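Local coordinates for Ketoacyl_synth_N domain-containing protein (Photorhabdus luminescens subsp. laumondii, PDB 6SMO) that probably works in acyl or polyketide chain assembly as a ketoacyl-synthase-family subunit, paired with a PKS_KS domain-containing protein, at residues C[3-8]-C[172-177]. Residues are numbered along the deposited sequence; the frame is centred on the assembly and turned at random.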
loop_
_atom_site.group_PDB
_atom_site.type_symbol
_atom_site.label_atom_id
_atom_site.label_comp_id
_atom_site.label_asym_id
_atom_site.label_seq_id
_atom_site.Cartn_x
_atom_site.Cartn_y
_atom_site.Cartn_z
ATOM N N LYS C 3 -21.153 1.159 -15.009
ATOM C CA LYS C 3 -20.613 1.961 -16.141
ATOM C C LYS C 3 -19.678 1.076 -16.971
ATOM O O LYS C 3 -18.926 0.282 -16.370
ATOM C CB LYS C 3 -19.858 3.190 -15.625
ATOM C CG LYS C 3 -20.695 4.197 -14.849
ATOM C CD LYS C 3 -21.464 5.155 -15.732
ATOM C CE LYS C 3 -22.219 6.204 -14.943
ATOM N NZ LYS C 3 -22.838 7.216 -15.832
ATOM N N ARG C 4 -19.726 1.213 -18.298
ATOM C CA ARG C 4 -18.864 0.461 -19.248
ATOM C C ARG C 4 -17.460 1.077 -19.228
ATOM O O ARG C 4 -17.355 2.314 -19.339
ATOM C CB ARG C 4 -19.484 0.469 -20.650
ATOM C CG ARG C 4 -20.817 -0.264 -20.735
ATOM C CD ARG C 4 -21.497 -0.093 -22.079
ATOM N NE ARG C 4 -20.852 -0.860 -23.137
ATOM C CZ ARG C 4 -21.230 -0.865 -24.415
ATOM N NH1 ARG C 4 -20.571 -1.603 -25.293
ATOM N NH2 ARG C 4 -22.259 -0.136 -24.815
ATOM N N VAL C 5 -16.431 0.237 -19.072
ATOM C CA VAL C 5 -14.994 0.638 -18.971
ATOM C C VAL C 5 -14.283 0.206 -20.258
ATOM O O VAL C 5 -14.508 -0.940 -20.698
ATOM C CB VAL C 5 -14.328 0.018 -17.728
ATOM C CG1 VAL C 5 -12.911 0.535 -17.524
ATOM C CG2 VAL C 5 -15.158 0.236 -16.472
ATOM N N VAL C 6 -13.451 1.087 -20.824
ATOM C CA VAL C 6 -12.728 0.866 -22.113
ATOM C C VAL C 6 -11.257 1.267 -21.950
ATOM O O VAL C 6 -10.977 2.205 -21.177
ATOM C CB VAL C 6 -13.394 1.630 -23.275
ATOM C CG1 VAL C 6 -14.716 0.998 -23.679
ATOM C CG2 VAL C 6 -13.581 3.109 -22.967
ATOM N N VAL C 7 -10.364 0.573 -22.662
ATOM C CA VAL C 7 -8.897 0.856 -22.723
ATOM C C VAL C 7 -8.658 1.831 -23.881
ATOM O O VAL C 7 -9.031 1.485 -25.020
ATOM C CB VAL C 7 -8.078 -0.438 -22.901
ATOM C CG1 VAL C 7 -6.580 -0.176 -22.839
ATOM C CG2 VAL C 7 -8.471 -1.509 -21.894
ATOM N N THR C 8 -8.071 3.001 -23.601
ATOM C CA THR C 8 -7.825 4.092 -24.585
ATOM C C THR C 8 -6.326 4.232 -24.890
ATOM O O THR C 8 -6.006 4.696 -26.002
ATOM C CB THR C 8 -8.424 5.417 -24.098
ATOM O OG1 THR C 8 -8.027 5.626 -22.742
ATOM C CG2 THR C 8 -9.933 5.442 -24.204
ATOM N N ALA C 172 -13.955 0.789 -9.805
ATOM C CA ALA C 172 -13.982 2.201 -9.354
ATOM C C ALA C 172 -14.659 3.071 -10.422
ATOM O O ALA C 172 -15.438 3.967 -10.039
ATOM C CB ALA C 172 -12.584 2.678 -9.047
ATOM N N ILE C 173 -14.380 2.808 -11.704
ATOM C CA ILE C 173 -15.016 3.501 -12.867
ATOM C C ILE C 173 -16.474 3.037 -12.979
ATOM O O ILE C 173 -17.338 3.891 -13.266
ATOM C CB ILE C 173 -14.232 3.256 -14.176
ATOM C CG1 ILE C 173 -12.806 3.809 -14.101
ATOM C CG2 ILE C 173 -14.983 3.825 -15.373
ATOM C CD1 ILE C 173 -11.872 3.248 -15.148
ATOM N N SER C 174 -16.731 1.741 -12.767
ATOM C CA SER C 174 -18.079 1.113 -12.817
ATOM C C SER C 174 -19.009 1.778 -11.794
ATOM O O SER C 174 -20.142 2.137 -12.174
ATOM C CB SER C 174 -17.999 -0.377 -12.592
ATOM O OG SER C 174 -17.150 -0.988 -13.550
ATOM N N ASN C 175 -18.539 1.941 -10.552
ATOM C CA ASN C 175 -19.319 2.495 -9.411
ATOM C C ASN C 175 -19.346 4.029 -9.479
ATOM O O ASN C 175 -20.154 4.631 -8.743
ATOM C CB ASN C 175 -18.767 2.010 -8.068
ATOM C CG ASN C 175 -18.911 0.514 -7.877
ATOM O OD1 ASN C 175 -19.952 -0.060 -8.193
ATOM N ND2 ASN C 175 -17.875 -0.125 -7.356
ATOM N N GLY C 176 -18.494 4.635 -10.314
ATOM C CA GLY C 176 -18.491 6.084 -10.597
ATOM C C GLY C 176 -17.646 6.864 -9.604
ATOM O O GLY C 176 -18.050 7.988 -9.248
ATOM N N VAL C 177 -16.506 6.303 -9.186
ATOM C CA VAL C 177 -15.544 6.939 -8.236
ATOM C C VAL C 177 -14.650 7.907 -9.022
ATOM O O VAL C 177 -14.339 8.989 -8.485
ATOM C CB VAL C 177 -14.703 5.889 -7.479
ATOM C CG1 VAL C 177 -13.755 6.538 -6.479
ATOM C CG2 VAL C 177 -15.575 4.853 -6.782
#
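The flat groups here are backbone peptides: K3 leans its aliphatic stem on the carbonyl oxygens of I173 and S174 in the last turn of helix 161-175. CB of K3 sits 3.5 Å from O of I173, and CG of K3 lies 3.4 Å from O of S174; each carbon is tilted out of the plane of the peptide it touches. CG is turned beside the backbone N of K3 (chi1 -63°), and the bend at chi2 (-82°) then carries the rest of the chain away from the helix, leaving the ammonium end outside the contact. The hydroxyl OG of S174 comes within 3.6 Å of O of K3; the polar partner of OG is O of A170, one turn back in its own helix, to which it is hydrogen-bonded.

At the first residue of the strand, V5 turns both methyls to the helix. CG1, anti to the backbone N (chi1 -174°), meets the terminal CD1 of I173 at 3.8 Å, while CG2 of V5 touches CG2 of I173 and, at 3.7 Å, OG of S174. The two apolar chains cross obliquely, and L227 of strand 218-229 packs on both, extending this apolar contact.

The helix stops just past this point. G176, with positive phi, is the C-prime residue of a Schellman motif: N of V177 reaches O of A172 at 2.7 Å, and a weak bond joins N of G176 to O of I173. The whole is the packing of a helix C-terminus against the start of strand 5-13, part of the layered alpha/beta architecture of the thiolase-like ketoacyl-synthase fold.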